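Local coordinates for protein glycerate dehydrogenase (Bacillus sp. 5mfcol3.1, PDB 6P2I) that reduces acyclic imino acids, using NADPH as cofactor, and probably belongs to the D-isomer specific 2-hydroxyacid dehydrogenase family, at residues A[104-109]-A[225-230]; A[148-153]-A[170-175]; A[196-201]-A[230-235]. All blocks are in the same frame, centred on the assembly; numbering follows the deposited sequence. Where two conformers were deposited one is given.

Contact 1. Residues A[104-109]-A[225-230]. With NAP (NADP nicotinamide-adenine-dinucleotide phosphate), chain C.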
loop_
_atom_site.group_PDB
_atom_site.type_symbol
_atom_site.label_atom_id
_atom_site.label_comp_id
_atom_site.label_asym_id
_atom_site.label_seq_id
_atom_site.Cartn_x
_atom_site.Cartn_y
_atom_site.Cartn_z
ATOM N N GLU A 104 -1.044 -7.339 -5.579
ATOM C CA GLU A 104 -0.826 -5.927 -5.270
ATOM C C GLU A 104 -1.843 -5.420 -4.258
ATOM O O GLU A 104 -1.511 -4.596 -3.398
ATOM C CB GLU A 104 -0.861 -5.086 -6.547
ATOM C CG GLU A 104 0.353 -5.322 -7.416
ATOM C CD GLU A 104 0.450 -4.408 -8.626
ATOM O OE1 GLU A 104 -0.214 -3.349 -8.650
ATOM O OE2 GLU A 104 1.206 -4.767 -9.561
ATOM N N HIS A 105 -3.081 -5.926 -4.322
ATOM C CA HIS A 105 -4.086 -5.505 -3.356
ATOM C C HIS A 105 -3.733 -5.930 -1.947
ATOM O O HIS A 105 -4.090 -5.235 -0.986
ATOM C CB HIS A 105 -5.452 -6.084 -3.737
ATOM C CG HIS A 105 -6.602 -5.336 -3.161
ATOM N ND1 HIS A 105 -7.048 -4.141 -3.684
ATOM C CD2 HIS A 105 -7.431 -5.629 -2.129
ATOM C CE1 HIS A 105 -8.107 -3.735 -3.004
ATOM N NE2 HIS A 105 -8.355 -4.615 -2.050
ATOM N N VAL A 106 -3.064 -7.077 -1.788
ATOM C CA VAL A 106 -2.626 -7.480 -0.457
ATOM C C VAL A 106 -1.754 -6.387 0.154
ATOM O O VAL A 106 -1.913 -6.024 1.328
ATOM C CB VAL A 106 -1.863 -8.818 -0.518
ATOM C CG1 VAL A 106 -1.156 -9.101 0.801
ATOM C CG2 VAL A 106 -2.805 -9.978 -0.879
ATOM N N PHE A 107 -0.839 -5.838 -0.641
ATOM C CA PHE A 107 0.032 -4.786 -0.129
ATOM C C PHE A 107 -0.711 -3.467 0.010
ATOM O O PHE A 107 -0.450 -2.721 0.954
ATOM C CB PHE A 107 1.275 -4.662 -1.015
ATOM C CG PHE A 107 2.224 -5.799 -0.824
ATOM C CD1 PHE A 107 2.058 -6.992 -1.519
ATOM C CD2 PHE A 107 3.240 -5.699 0.109
ATOM C CE1 PHE A 107 2.906 -8.051 -1.306
ATOM C CE2 PHE A 107 4.103 -6.764 0.327
ATOM C CZ PHE A 107 3.943 -7.933 -0.382
ATOM N N ALA A 108 -1.669 -3.183 -0.877
ATOM C CA ALA A 108 -2.531 -2.021 -0.682
ATOM C C ALA A 108 -3.224 -2.082 0.674
ATOM O O ALA A 108 -3.218 -1.109 1.438
ATOM C CB ALA A 108 -3.569 -1.930 -1.810
ATOM N N LEU A 109 -3.821 -3.232 0.998
ATOM C CA LEU A 109 -4.512 -3.374 2.273
ATOM C C LEU A 109 -3.546 -3.335 3.449
ATOM O O LEU A 109 -3.826 -2.686 4.463
ATOM C CB LEU A 109 -5.293 -4.682 2.298
ATOM C CG LEU A 109 -6.526 -4.711 1.410
ATOM C CD1 LEU A 109 -7.080 -6.143 1.355
ATOM C CD2 LEU A 109 -7.588 -3.734 1.920
ATOM N N ILE A 225 -4.721 -10.218 6.506
ATOM C CA ILE A 225 -5.234 -9.821 5.195
ATOM C C ILE A 225 -6.063 -10.971 4.641
ATOM O O ILE A 225 -5.600 -12.115 4.620
ATOM C CB ILE A 225 -4.095 -9.459 4.221
ATOM C CG1 ILE A 225 -3.163 -8.385 4.816
ATOM C CG2 ILE A 225 -4.674 -9.028 2.871
ATOM C CD1 ILE A 225 -3.857 -7.046 5.072
ATOM N N ASN A 226 -7.286 -10.679 4.180
ATOM C CA ASN A 226 -8.096 -11.700 3.524
ATOM C C ASN A 226 -8.621 -11.173 2.191
ATOM O O ASN A 226 -9.572 -10.386 2.152
ATOM C CB ASN A 226 -9.242 -12.167 4.416
ATOM C CG ASN A 226 -9.908 -13.404 3.861
ATOM O OD1 ASN A 226 -9.336 -14.078 3.000
ATOM N ND2 ASN A 226 -11.126 -13.696 4.318
ATOM N N THR A 227 -8.000 -11.614 1.097
ATOM C CA THR A 227 -8.552 -11.423 -0.238
ATOM C C THR A 227 -9.347 -12.635 -0.701
ATOM O O THR A 227 -9.689 -12.716 -1.884
ATOM C CB THR A 227 -7.450 -11.122 -1.254
ATOM O OG1 THR A 227 -6.471 -12.172 -1.240
ATOM C CG2 THR A 227 -6.728 -9.818 -0.919
ATOM N N CYS A 228 -9.628 -13.584 0.192
ATOM C CA CYS A 228 -10.434 -14.751 -0.135
ATOM C C CYS A 228 -11.787 -14.651 0.573
ATOM O O CYS A 228 -12.160 -13.600 1.104
ATOM C CB CYS A 228 -9.678 -16.024 0.234
ATOM S SG CYS A 228 -8.190 -16.295 -0.755
ATOM N N ARG A 229 -12.534 -15.755 0.562
ATOM C CA ARG A 229 -13.874 -15.754 1.134
ATOM C C ARG A 229 -13.831 -15.411 2.618
ATOM O O ARG A 229 -12.914 -15.812 3.340
ATOM C CB ARG A 229 -14.537 -17.116 0.934
ATOM C CG ARG A 229 -15.043 -17.355 -0.480
ATOM C CD ARG A 229 -16.325 -16.578 -0.744
ATOM N NE ARG A 229 -17.198 -17.271 -1.688
ATOM C CZ ARG A 229 -18.477 -16.966 -1.875
ATOM N NH1 ARG A 229 -19.202 -17.644 -2.753
ATOM N NH2 ARG A 229 -19.025 -15.976 -1.184
ATOM N N GLY A 230 -14.834 -14.654 3.072
ATOM C CA GLY A 230 -14.944 -14.374 4.495
ATOM C C GLY A 230 -15.180 -15.623 5.321
ATOM O O GLY A 230 -14.761 -15.697 6.482
HETATM P PA NAP C . -4.455 -21.917 -6.385
HETATM O O1A NAP C . -5.366 -23.111 -6.580
HETATM O O2A NAP C . -3.377 -21.636 -7.390
HETATM O O5B NAP C . -3.753 -22.072 -4.958
HETATM C C5B NAP C . -4.479 -22.531 -3.822
HETATM C C4B NAP C . -3.469 -22.770 -2.707
HETATM O O4B NAP C . -4.201 -23.138 -1.536
HETATM C C3B NAP C . -2.524 -23.935 -3.015
HETATM O O3B NAP C . -1.265 -23.709 -2.350
HETATM C C2B NAP C . -3.197 -25.114 -2.357
HETATM O O2B NAP C . -2.289 -26.149 -2.009
HETATM C C1B NAP C . -3.726 -24.422 -1.115
HETATM N N9A NAP C . -4.777 -25.221 -0.465
HETATM C C8A NAP C . -5.875 -25.745 -1.045
HETATM N N7A NAP C . -6.600 -26.440 -0.133
HETATM C C5A NAP C . -5.936 -26.370 1.036
HETATM C C6A NAP C . -6.141 -26.878 2.406
HETATM N N6A NAP C . -7.228 -27.628 2.707
HETATM N N1A NAP C . -5.212 -26.564 3.332
HETATM C C2A NAP C . -4.123 -25.816 3.048
HETATM N N3A NAP C . -3.862 -25.313 1.827
HETATM C C4A NAP C . -4.732 -25.566 0.808
HETATM O O3 NAP C . -5.449 -20.665 -6.151
HETATM P PN NAP C . -5.154 -19.111 -6.443
HETATM O O1N NAP C . -5.199 -18.843 -7.926
HETATM O O2N NAP C . -3.925 -18.674 -5.677
HETATM O O5D NAP C . -6.472 -18.456 -5.801
HETATM C C5D NAP C . -6.758 -18.631 -4.408
HETATM C C4D NAP C . -8.105 -18.013 -4.059
HETATM O O4D NAP C . -8.036 -16.602 -4.243
HETATM C C3D NAP C . -9.249 -18.429 -4.973
HETATM O O3D NAP C . -9.812 -19.699 -4.611
HETATM C C2D NAP C . -10.226 -17.274 -4.808
HETATM O O2D NAP C . -11.199 -17.611 -3.811
HETATM C C1D NAP C . -9.360 -16.097 -4.351
HETATM N N1N NAP C . -9.418 -15.004 -5.329
HETATM C C2N NAP C . -9.807 -13.780 -4.928
HETATM C C3N NAP C . -9.893 -12.722 -5.829
HETATM C C7N NAP C . -10.357 -11.364 -5.365
HETATM O O7N NAP C . -10.727 -10.545 -6.193
HETATM N N7N NAP C . -10.421 -11.085 -4.055
HETATM C C4N NAP C . -9.567 -12.949 -7.169
HETATM C C5N NAP C . -9.176 -14.230 -7.566
HETATM C C6N NAP C . -9.104 -15.241 -6.614
HETATM P P2B NAP C . -1.846 -27.321 -3.028
HETATM O O1X NAP C . -3.140 -27.939 -3.529
HETATM O O2X NAP C . -1.087 -26.628 -4.127
HETATM O O3X NAP C . -0.974 -28.205 -2.177
#

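Contact 2. Residues A[148-153]-A[170-175]. With NAP (NADP nicotinamide-adenine-dinucleotide phosphate), chain C.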
loop_
_atom_site.group_PDB
_atom_site.type_symbol
_atom_site.label_atom_id
_atom_site.label_comp_id
_atom_site.label_asym_id
_atom_site.label_seq_id
_atom_site.Cartn_x
_atom_site.Cartn_y
_atom_site.Cartn_z
ATOM N N ILE A 148 -1.250 -18.454 3.854
ATOM C CA ILE A 148 -2.079 -19.649 3.962
ATOM C C ILE A 148 -2.605 -19.915 2.553
ATOM O O ILE A 148 -3.578 -19.296 2.109
ATOM C CB ILE A 148 -3.206 -19.477 4.983
ATOM C CG1 ILE A 148 -2.635 -19.180 6.371
ATOM C CG2 ILE A 148 -4.122 -20.725 5.012
ATOM C CD1 ILE A 148 -3.688 -18.786 7.397
ATOM N N GLY A 149 -1.934 -20.819 1.837
ATOM C CA GLY A 149 -2.155 -20.985 0.412
ATOM C C GLY A 149 -1.022 -20.348 -0.363
ATOM O O GLY A 149 -0.759 -19.149 -0.209
ATOM N N ILE A 150 -0.318 -21.143 -1.170
ATOM C CA ILE A 150 0.876 -20.676 -1.860
ATOM C C ILE A 150 0.825 -21.184 -3.295
ATOM O O ILE A 150 1.792 -21.766 -3.808
ATOM C CB ILE A 150 2.161 -21.111 -1.120
ATOM C CG1 ILE A 150 2.093 -22.589 -0.719
ATOM C CG2 ILE A 150 2.369 -20.265 0.125
ATOM C CD1 ILE A 150 3.318 -23.049 0.073
ATOM N N GLY A 151 -0.310 -20.956 -3.945
ATOM C CA GLY A 151 -0.527 -21.270 -5.343
ATOM C C GLY A 151 -0.250 -20.066 -6.220
ATOM O O GLY A 151 0.730 -19.342 -6.010
ATOM N N GLN A 152 -1.134 -19.838 -7.198
ATOM C CA GLN A 152 -0.937 -18.748 -8.152
ATOM C C GLN A 152 -0.797 -17.408 -7.439
ATOM O O GLN A 152 0.161 -16.661 -7.679
ATOM C CB GLN A 152 -2.094 -18.692 -9.148
ATOM C CG GLN A 152 -2.227 -19.923 -10.037
ATOM C CD GLN A 152 -1.012 -20.150 -10.933
ATOM O OE1 GLN A 152 -0.302 -19.209 -11.304
ATOM N NE2 GLN A 152 -0.778 -21.403 -11.294
ATOM N N ILE A 153 -1.742 -17.083 -6.555
ATOM C CA ILE A 153 -1.713 -15.766 -5.926
ATOM C C ILE A 153 -0.717 -15.734 -4.777
ATOM O O ILE A 153 0.073 -14.786 -4.657
ATOM C CB ILE A 153 -3.132 -15.342 -5.485
ATOM C CG1 ILE A 153 -4.063 -15.365 -6.689
ATOM C CG2 ILE A 153 -3.097 -13.915 -4.899
ATOM C CD1 ILE A 153 -5.547 -15.023 -6.391
ATOM N N GLY A 170 4.783 -20.141 4.776
ATOM C CA GLY A 170 3.517 -20.447 4.141
ATOM C C GLY A 170 3.168 -21.908 4.278
ATOM O O GLY A 170 3.925 -22.710 4.837
ATOM N N LEU A 171 1.990 -22.247 3.765
ATOM C CA LEU A 171 1.537 -23.624 3.836
ATOM C C LEU A 171 0.619 -23.910 2.668
ATOM O O LEU A 171 -0.062 -23.019 2.151
ATOM C CB LEU A 171 0.819 -23.942 5.157
ATOM C CG LEU A 171 -0.514 -23.286 5.515
ATOM C CD1 LEU A 171 -1.682 -24.072 4.967
ATOM C CD2 LEU A 171 -0.653 -23.199 7.021
ATOM N N ASN A 172 0.615 -25.175 2.264
ATOM C CA ASN A 172 -0.316 -25.673 1.277
ATOM C C ASN A 172 -0.848 -27.004 1.796
ATOM O O ASN A 172 -0.593 -27.396 2.940
ATOM C CB ASN A 172 0.348 -25.771 -0.106
ATOM C CG ASN A 172 1.548 -26.716 -0.129
ATOM O OD1 ASN A 172 1.749 -27.520 0.781
ATOM N ND2 ASN A 172 2.352 -26.614 -1.181
ATOM N N LYS A 173 -1.604 -27.698 0.954
ATOM C CA LYS A 173 -2.226 -28.962 1.321
ATOM C C LYS A 173 -1.397 -30.167 0.901
ATOM O O LYS A 173 -1.264 -31.126 1.672
ATOM C CB LYS A 173 -3.626 -29.036 0.690
ATOM C CG LYS A 173 -4.284 -30.405 0.714
ATOM C CD LYS A 173 -5.568 -30.419 -0.121
ATOM C CE LYS A 173 -5.400 -29.702 -1.468
ATOM N NZ LYS A 173 -4.504 -30.425 -2.423
ATOM N N SER A 174 -0.823 -30.134 -0.302
ATOM C CA SER A 174 -0.113 -31.283 -0.854
ATOM C C SER A 174 1.287 -31.443 -0.284
ATOM O O SER A 174 1.888 -32.511 -0.446
ATOM C CB SER A 174 -0.005 -31.141 -2.372
ATOM O OG SER A 174 0.770 -29.984 -2.679
ATOM N N LYS A 175 1.812 -30.406 0.363
ATOM C CA LYS A 175 3.201 -30.321 0.809
ATOM C C LYS A 175 4.187 -30.321 -0.357
ATOM O O LYS A 175 5.389 -30.546 -0.158
ATOM C CB LYS A 175 3.546 -31.430 1.809
ATOM C CG LYS A 175 2.607 -31.485 3.002
ATOM C CD LYS A 175 2.985 -30.465 4.056
ATOM C CE LYS A 175 4.064 -31.022 4.980
ATOM N NZ LYS A 175 4.842 -29.945 5.651
HETATM P PA NAP C . -4.455 -21.917 -6.385
HETATM O O1A NAP C . -5.366 -23.111 -6.580
HETATM O O2A NAP C . -3.377 -21.636 -7.390
HETATM O O5B NAP C . -3.753 -22.072 -4.958
HETATM C C5B NAP C . -4.479 -22.531 -3.822
HETATM C C4B NAP C . -3.469 -22.770 -2.707
HETATM O O4B NAP C . -4.201 -23.138 -1.536
HETATM C C3B NAP C . -2.524 -23.935 -3.015
HETATM O O3B NAP C . -1.265 -23.709 -2.350
HETATM C C2B NAP C . -3.197 -25.114 -2.357
HETATM O O2B NAP C . -2.289 -26.149 -2.009
HETATM C C1B NAP C . -3.726 -24.422 -1.115
HETATM N N9A NAP C . -4.777 -25.221 -0.465
HETATM C C8A NAP C . -5.875 -25.745 -1.045
HETATM N N7A NAP C . -6.600 -26.440 -0.133
HETATM C C5A NAP C . -5.936 -26.370 1.036
HETATM C C6A NAP C . -6.141 -26.878 2.406
HETATM N N6A NAP C . -7.228 -27.628 2.707
HETATM N N1A NAP C . -5.212 -26.564 3.332
HETATM C C2A NAP C . -4.123 -25.816 3.048
HETATM N N3A NAP C . -3.862 -25.313 1.827
HETATM C C4A NAP C . -4.732 -25.566 0.808
HETATM O O3 NAP C . -5.449 -20.665 -6.151
HETATM P PN NAP C . -5.154 -19.111 -6.443
HETATM O O1N NAP C . -5.199 -18.843 -7.926
HETATM O O2N NAP C . -3.925 -18.674 -5.677
HETATM O O5D NAP C . -6.472 -18.456 -5.801
HETATM C C5D NAP C . -6.758 -18.631 -4.408
HETATM C C4D NAP C . -8.105 -18.013 -4.059
HETATM O O4D NAP C . -8.036 -16.602 -4.243
HETATM C C3D NAP C . -9.249 -18.429 -4.973
HETATM O O3D NAP C . -9.812 -19.699 -4.611
HETATM C C2D NAP C . -10.226 -17.274 -4.808
HETATM O O2D NAP C . -11.199 -17.611 -3.811
HETATM C C1D NAP C . -9.360 -16.097 -4.351
HETATM N N1N NAP C . -9.418 -15.004 -5.329
HETATM C C2N NAP C . -9.807 -13.780 -4.928
HETATM C C3N NAP C . -9.893 -12.722 -5.829
HETATM C C7N NAP C . -10.357 -11.364 -5.365
HETATM O O7N NAP C . -10.727 -10.545 -6.193
HETATM N N7N NAP C . -10.421 -11.085 -4.055
HETATM C C4N NAP C . -9.567 -12.949 -7.169
HETATM C C5N NAP C . -9.176 -14.230 -7.566
HETATM C C6N NAP C . -9.104 -15.241 -6.614
HETATM P P2B NAP C . -1.846 -27.321 -3.028
HETATM O O1X NAP C . -3.140 -27.939 -3.529
HETATM O O2X NAP C . -1.087 -26.628 -4.127
HETATM O O3X NAP C . -0.974 -28.205 -2.177
HETATM O O HOH W 1 0.823 -25.075 -3.352
#

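Contact 3. Residues A[196-201]-A[230-235]. With NAP (NADP nicotinamide-adenine-dinucleotide phosphate), chain C.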
loop_
_atom_site.group_PDB
_atom_site.type_symbol
_atom_site.label_atom_id
_atom_site.label_comp_id
_atom_site.label_asym_id
_atom_site.label_seq_id
_atom_site.Cartn_x
_atom_site.Cartn_y
_atom_site.Cartn_z
ATOM N N ILE A 196 -0.345 -12.000 8.089
ATOM C CA ILE A 196 -0.935 -13.249 7.627
ATOM C C ILE A 196 -1.847 -12.911 6.466
ATOM O O ILE A 196 -2.658 -11.985 6.567
ATOM C CB ILE A 196 -1.725 -13.959 8.741
ATOM C CG1 ILE A 196 -0.805 -14.327 9.900
ATOM C CG2 ILE A 196 -2.454 -15.194 8.181
ATOM C CD1 ILE A 196 -1.514 -14.545 11.226
ATOM N N SER A 197 -1.714 -13.647 5.361
ATOM C CA SER A 197 -2.559 -13.420 4.188
ATOM C C SER A 197 -3.104 -14.744 3.671
ATOM O O SER A 197 -2.348 -15.707 3.503
ATOM C CB SER A 197 -1.777 -12.695 3.081
ATOM O OG SER A 197 -2.636 -12.237 2.058
ATOM N N LEU A 198 -4.414 -14.784 3.402
ATOM C CA LEU A 198 -5.080 -15.996 2.936
ATOM C C LEU A 198 -5.114 -16.037 1.411
ATOM O O LEU A 198 -5.478 -15.047 0.766
ATOM C CB LEU A 198 -6.508 -16.075 3.489
ATOM C CG LEU A 198 -6.622 -16.469 4.965
ATOM C CD1 LEU A 198 -7.880 -15.882 5.600
ATOM C CD2 LEU A 198 -6.613 -17.986 5.111
ATOM N N HIS A 199 -4.755 -17.192 0.840
ATOM C CA HIS A 199 -4.744 -17.393 -0.606
ATOM C C HIS A 199 -5.145 -18.832 -0.908
ATOM O O HIS A 199 -4.416 -19.599 -1.525
ATOM C CB HIS A 199 -3.376 -17.029 -1.173
ATOM C CG HIS A 199 -3.033 -15.599 -0.940
ATOM N ND1 HIS A 199 -3.678 -14.571 -1.597
ATOM C CD2 HIS A 199 -2.175 -15.014 -0.069
ATOM C CE1 HIS A 199 -3.204 -13.416 -1.166
ATOM N NE2 HIS A 199 -2.293 -13.655 -0.239
ATOM N N ILE A 200 -6.349 -19.190 -0.471
ATOM C CA ILE A 200 -6.805 -20.574 -0.455
ATOM C C ILE A 200 -8.251 -20.624 -0.932
ATOM O O ILE A 200 -9.031 -19.703 -0.644
ATOM C CB ILE A 200 -6.617 -21.156 0.959
ATOM C CG1 ILE A 200 -6.838 -22.658 1.005
ATOM C CG2 ILE A 200 -7.488 -20.432 1.981
ATOM C CD1 ILE A 200 -6.628 -23.225 2.386
ATOM N N PRO A 201 -8.635 -21.640 -1.695
ATOM C CA PRO A 201 -10.036 -21.755 -2.116
ATOM C C PRO A 201 -10.925 -22.106 -0.940
ATOM O O PRO A 201 -10.497 -22.732 0.033
ATOM C CB PRO A 201 -10.003 -22.888 -3.141
ATOM C CG PRO A 201 -8.873 -23.743 -2.686
ATOM C CD PRO A 201 -7.824 -22.758 -2.214
ATOM N N GLY A 230 -14.834 -14.654 3.072
ATOM C CA GLY A 230 -14.944 -14.374 4.495
ATOM C C GLY A 230 -15.180 -15.623 5.321
ATOM O O GLY A 230 -14.761 -15.697 6.482
ATOM N N ASN A 231 -15.832 -16.626 4.724
ATOM C CA ASN A 231 -16.159 -17.890 5.370
ATOM C C ASN A 231 -14.942 -18.719 5.754
ATOM O O ASN A 231 -15.103 -19.729 6.450
ATOM C CB ASN A 231 -17.052 -18.700 4.430
ATOM C CG ASN A 231 -18.065 -17.832 3.720
ATOM O OD1 ASN A 231 -17.735 -17.111 2.764
ATOM N ND2 ASN A 231 -19.303 -17.868 4.198
ATOM N N LEU A 232 -13.743 -18.340 5.304
ATOM C CA LEU A 232 -12.535 -19.045 5.715
ATOM C C LEU A 232 -12.194 -18.781 7.170
ATOM O O LEU A 232 -11.395 -19.521 7.752
ATOM C CB LEU A 232 -11.351 -18.625 4.839
ATOM C CG LEU A 232 -11.465 -18.950 3.351
ATOM C CD1 LEU A 232 -10.308 -18.355 2.612
ATOM C CD2 LEU A 232 -11.496 -20.458 3.145
ATOM N N ILE A 233 -12.765 -17.735 7.761
ATOM C CA ILE A 233 -12.434 -17.291 9.110
ATOM C C ILE A 233 -13.659 -17.459 9.995
ATOM O O ILE A 233 -14.791 -17.265 9.537
ATOM C CB ILE A 233 -11.978 -15.816 9.115
ATOM C CG1 ILE A 233 -10.888 -15.587 8.063
ATOM C CG2 ILE A 233 -11.523 -15.399 10.509
ATOM C CD1 ILE A 233 -10.444 -14.131 7.952
ATOM N N ASP A 234 -13.432 -17.822 11.260
ATOM C CA ASP A 234 -14.465 -17.634 12.274
ATOM C C ASP A 234 -14.666 -16.133 12.438
ATOM O O ASP A 234 -13.955 -15.483 13.214
ATOM C CB ASP A 234 -14.071 -18.296 13.598
ATOM C CG ASP A 234 -15.176 -18.242 14.649
ATOM O OD1 ASP A 234 -15.971 -17.273 14.676
ATOM O OD2 ASP A 234 -15.236 -19.179 15.474
ATOM N N GLU A 235 -15.622 -15.571 11.696
ATOM C CA GLU A 235 -15.722 -14.119 11.604
ATOM C C GLU A 235 -16.136 -13.489 12.925
ATOM O O GLU A 235 -15.703 -12.373 13.237
ATOM C CB GLU A 235 -16.705 -13.736 10.507
ATOM C CG GLU A 235 -16.566 -12.313 10.042
ATOM C CD GLU A 235 -17.483 -12.017 8.883
ATOM O OE1 GLU A 235 -16.986 -12.023 7.737
ATOM O OE2 GLU A 235 -18.699 -11.812 9.128
HETATM P PA NAP C . -4.455 -21.917 -6.385
HETATM O O1A NAP C . -5.366 -23.111 -6.580
HETATM O O2A NAP C . -3.377 -21.636 -7.390
HETATM O O5B NAP C . -3.753 -22.072 -4.958
HETATM C C5B NAP C . -4.479 -22.531 -3.822
HETATM C C4B NAP C . -3.469 -22.770 -2.707
HETATM O O4B NAP C . -4.201 -23.138 -1.536
HETATM C C3B NAP C . -2.524 -23.935 -3.015
HETATM O O3B NAP C . -1.265 -23.709 -2.350
HETATM C C2B NAP C . -3.197 -25.114 -2.357
HETATM O O2B NAP C . -2.289 -26.149 -2.009
HETATM C C1B NAP C . -3.726 -24.422 -1.115
HETATM N N9A NAP C . -4.777 -25.221 -0.465
HETATM C C8A NAP C . -5.875 -25.745 -1.045
HETATM N N7A NAP C . -6.600 -26.440 -0.133
HETATM C C5A NAP C . -5.936 -26.370 1.036
HETATM C C6A NAP C . -6.141 -26.878 2.406
HETATM N N6A NAP C . -7.228 -27.628 2.707
HETATM N N1A NAP C . -5.212 -26.564 3.332
HETATM C C2A NAP C . -4.123 -25.816 3.048
HETATM N N3A NAP C . -3.862 -25.313 1.827
HETATM C C4A NAP C . -4.732 -25.566 0.808
HETATM O O3 NAP C . -5.449 -20.665 -6.151
HETATM P PN NAP C . -5.154 -19.111 -6.443
HETATM O O1N NAP C . -5.199 -18.843 -7.926
HETATM O O2N NAP C . -3.925 -18.674 -5.677
HETATM O O5D NAP C . -6.472 -18.456 -5.801
HETATM C C5D NAP C . -6.758 -18.631 -4.408
HETATM C C4D NAP C . -8.105 -18.013 -4.059
HETATM O O4D NAP C . -8.036 -16.602 -4.243
HETATM C C3D NAP C . -9.249 -18.429 -4.973
HETATM O O3D NAP C . -9.812 -19.699 -4.611
HETATM C C2D NAP C . -10.226 -17.274 -4.808
HETATM O O2D NAP C . -11.199 -17.611 -3.811
HETATM C C1D NAP C . -9.360 -16.097 -4.351
HETATM N N1N NAP C . -9.418 -15.004 -5.329
HETATM C C2N NAP C . -9.807 -13.780 -4.928
HETATM C C3N NAP C . -9.893 -12.722 -5.829
HETATM C C7N NAP C . -10.357 -11.364 -5.365
HETATM O O7N NAP C . -10.727 -10.545 -6.193
HETATM N N7N NAP C . -10.421 -11.085 -4.055
HETATM C C4N NAP C . -9.567 -12.949 -7.169
HETATM C C5N NAP C . -9.176 -14.230 -7.566
HETATM C C6N NAP C . -9.104 -15.241 -6.614
HETATM P P2B NAP C . -1.846 -27.321 -3.028
HETATM O O1X NAP C . -3.140 -27.939 -3.529
HETATM O O2X NAP C . -1.087 -26.628 -4.127
HETATM O O3X NAP C . -0.974 -28.205 -2.177
#

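Contact 1. Residues A[104-109]-A[225-230]
Val106 and Leu109, about one turn apart on helix 99-114, press on Ile225, in strand 223-226, and Thr227, just past its end; the strand is an inner one in the parallel sheet of the Rossmann-type NADP-binding domain. The contact is made by van der Waals packing, and no hydrogen bond spans it. Val106 serves both partners with its two branches. CG1, set opposite the backbone N (chi1 168°), meets Ile225 CG2 at 4.1 Å, the two side chains slanting past each other. CG2 meets Thr227 CG2 at 3.9 Å, and that pair crosses nearly at a right angle. Leu109 comes at Ile225 from one turn on: its CB lies 3.9 Å from Ile225 CD1, while its CD1 shares Ile225 CG2 with Val106. The Thr227 methyl also sits at the edge of the His105 ring, near the ring plane, 4.4 Å from CD2; His105 NE2 is hydrogen-bonded to Thr272 OG1. Asn226 points away from the helix and steadies the turn instead: its OD1 accepts from Cys228 N in an Asx turn, and its ND2 gives a nearly straight bond to Arg229 O. Arg229 belongs to the D-arginine pocket. On the helix, Glu104 bonds backbone N atoms of Ile140 and Arg141 of the second subunit. The backbone of Thr227 grips the cofactor directly, its O accepting from NAP N7N of the carboxamide at 2.8 Å, with an N-H...O angle of 167°.

Contact 2. Residues A[148-153]-A[170-175]
Ile150 CG1 and Asn172 CG both sit between the backbone N and the carbonyl carbon (chi1 46° and 61°), and these turns bring the two side chains together at a slant. Ile150 CG1 rests 3.7 Å from Asn172 CB and also touches Leu171 O; CD1 reaches the Asn172 amide, and CG2 lies against Gly170 CA. An alanine in place of Ile150 removes all three of these groups and would probably open a gap over Gly170 and leave the Asn172 side chain less firmly backed. One step back along both strands, Ile148 and Leu171 run side by side as a parallel beta pair, and Gly149 N bonds Leu171 O at 2.9 Å. The Asn172 ND2 bonds Arg176 O and a water that also binds NAP O2X and O3B. Beyond it, Ser174 grips NAP O3X twice, through N at 2.7 Å and OG at 2.5 Å, while Lys173 NZ reaches O1X at 3.0 Å. Gln152 N and Ile153 N, at the helix start, hold NAP O2A and O2N. Gly151, with no side chain, lets the diphosphate lie close to the turn. Glycine-rich turn, helix N-terminus over the diphosphate and 2'-phosphate grip after the second strand fit the beta-alpha-beta unit of an NADP-binding Rossmann fold with a GxGxxG-type sequence.

Contact 3. Residues A[196-201]-A[230-235]
Leu232 gives up the most surface here, pushing its forked end against Ile200 just past the end of strand 195-198. Its CD1 lies 3.6 Å from Ile200 CG2 and nearly as close to Ile200 O, while CD2 rests 4.0 Å from Pro201 O, a carbonyl that also accepts from Thr206 OG1. Leu198, next in buried surface, works alongside. Its CD1 sits 3.9 Å from Ile233 CD1, and its CD2 comes more loosely toward Leu232 CD1; since Leu198 was deposited in two conformers, these details are less certain than the rest. Ile233 and Leu232 thus meet neighbouring parts of one apolar patch formed by alternate residues of the strand and its extension. In the Rossmann-type sheet this strand lies between 144-148 and 223-226, and the loop running from 223-226 into helix 235-243 folds back over its C-terminal end. A 3-10 turn shapes that loop, with Ile233 N bonded to Gly230 O, and Asp234 OD1 caps the helix through Ala237 N. Ile200 has a second duty. A chi1 of -170° turns CG1 anti to N, which sends the ethyl branch to the cofactor and leaves CG2 with Leu232. CD1 settles over one face of the adenine, 3.4 Å from NAP C4A, and Lys173 CB covers the opposite face at 3.5 Å from NAP C5A.

Going from the N terminus, helix 99-114 supplies residues 104-109, which wait 115 residues for their partner 225-230; contact 1 closes that long loop. Within it, contact 2 opens at 148 and closes after only 16 residues, completing a beta-alpha-beta unit. Contact 3 follows in series: its first segment, 196-201, still lies inside the long loop, but its partner 230-235 comes at and beyond the loop's end, so contacts 1 and 3 cross and share Gly230. Neighbouring strands connect all three: Ile148 pairs with Ser197 and His199, and Ile225 with Ile196 and Leu198. Together they tie a covering helix, the central strands and their C-terminal loops around one NADP.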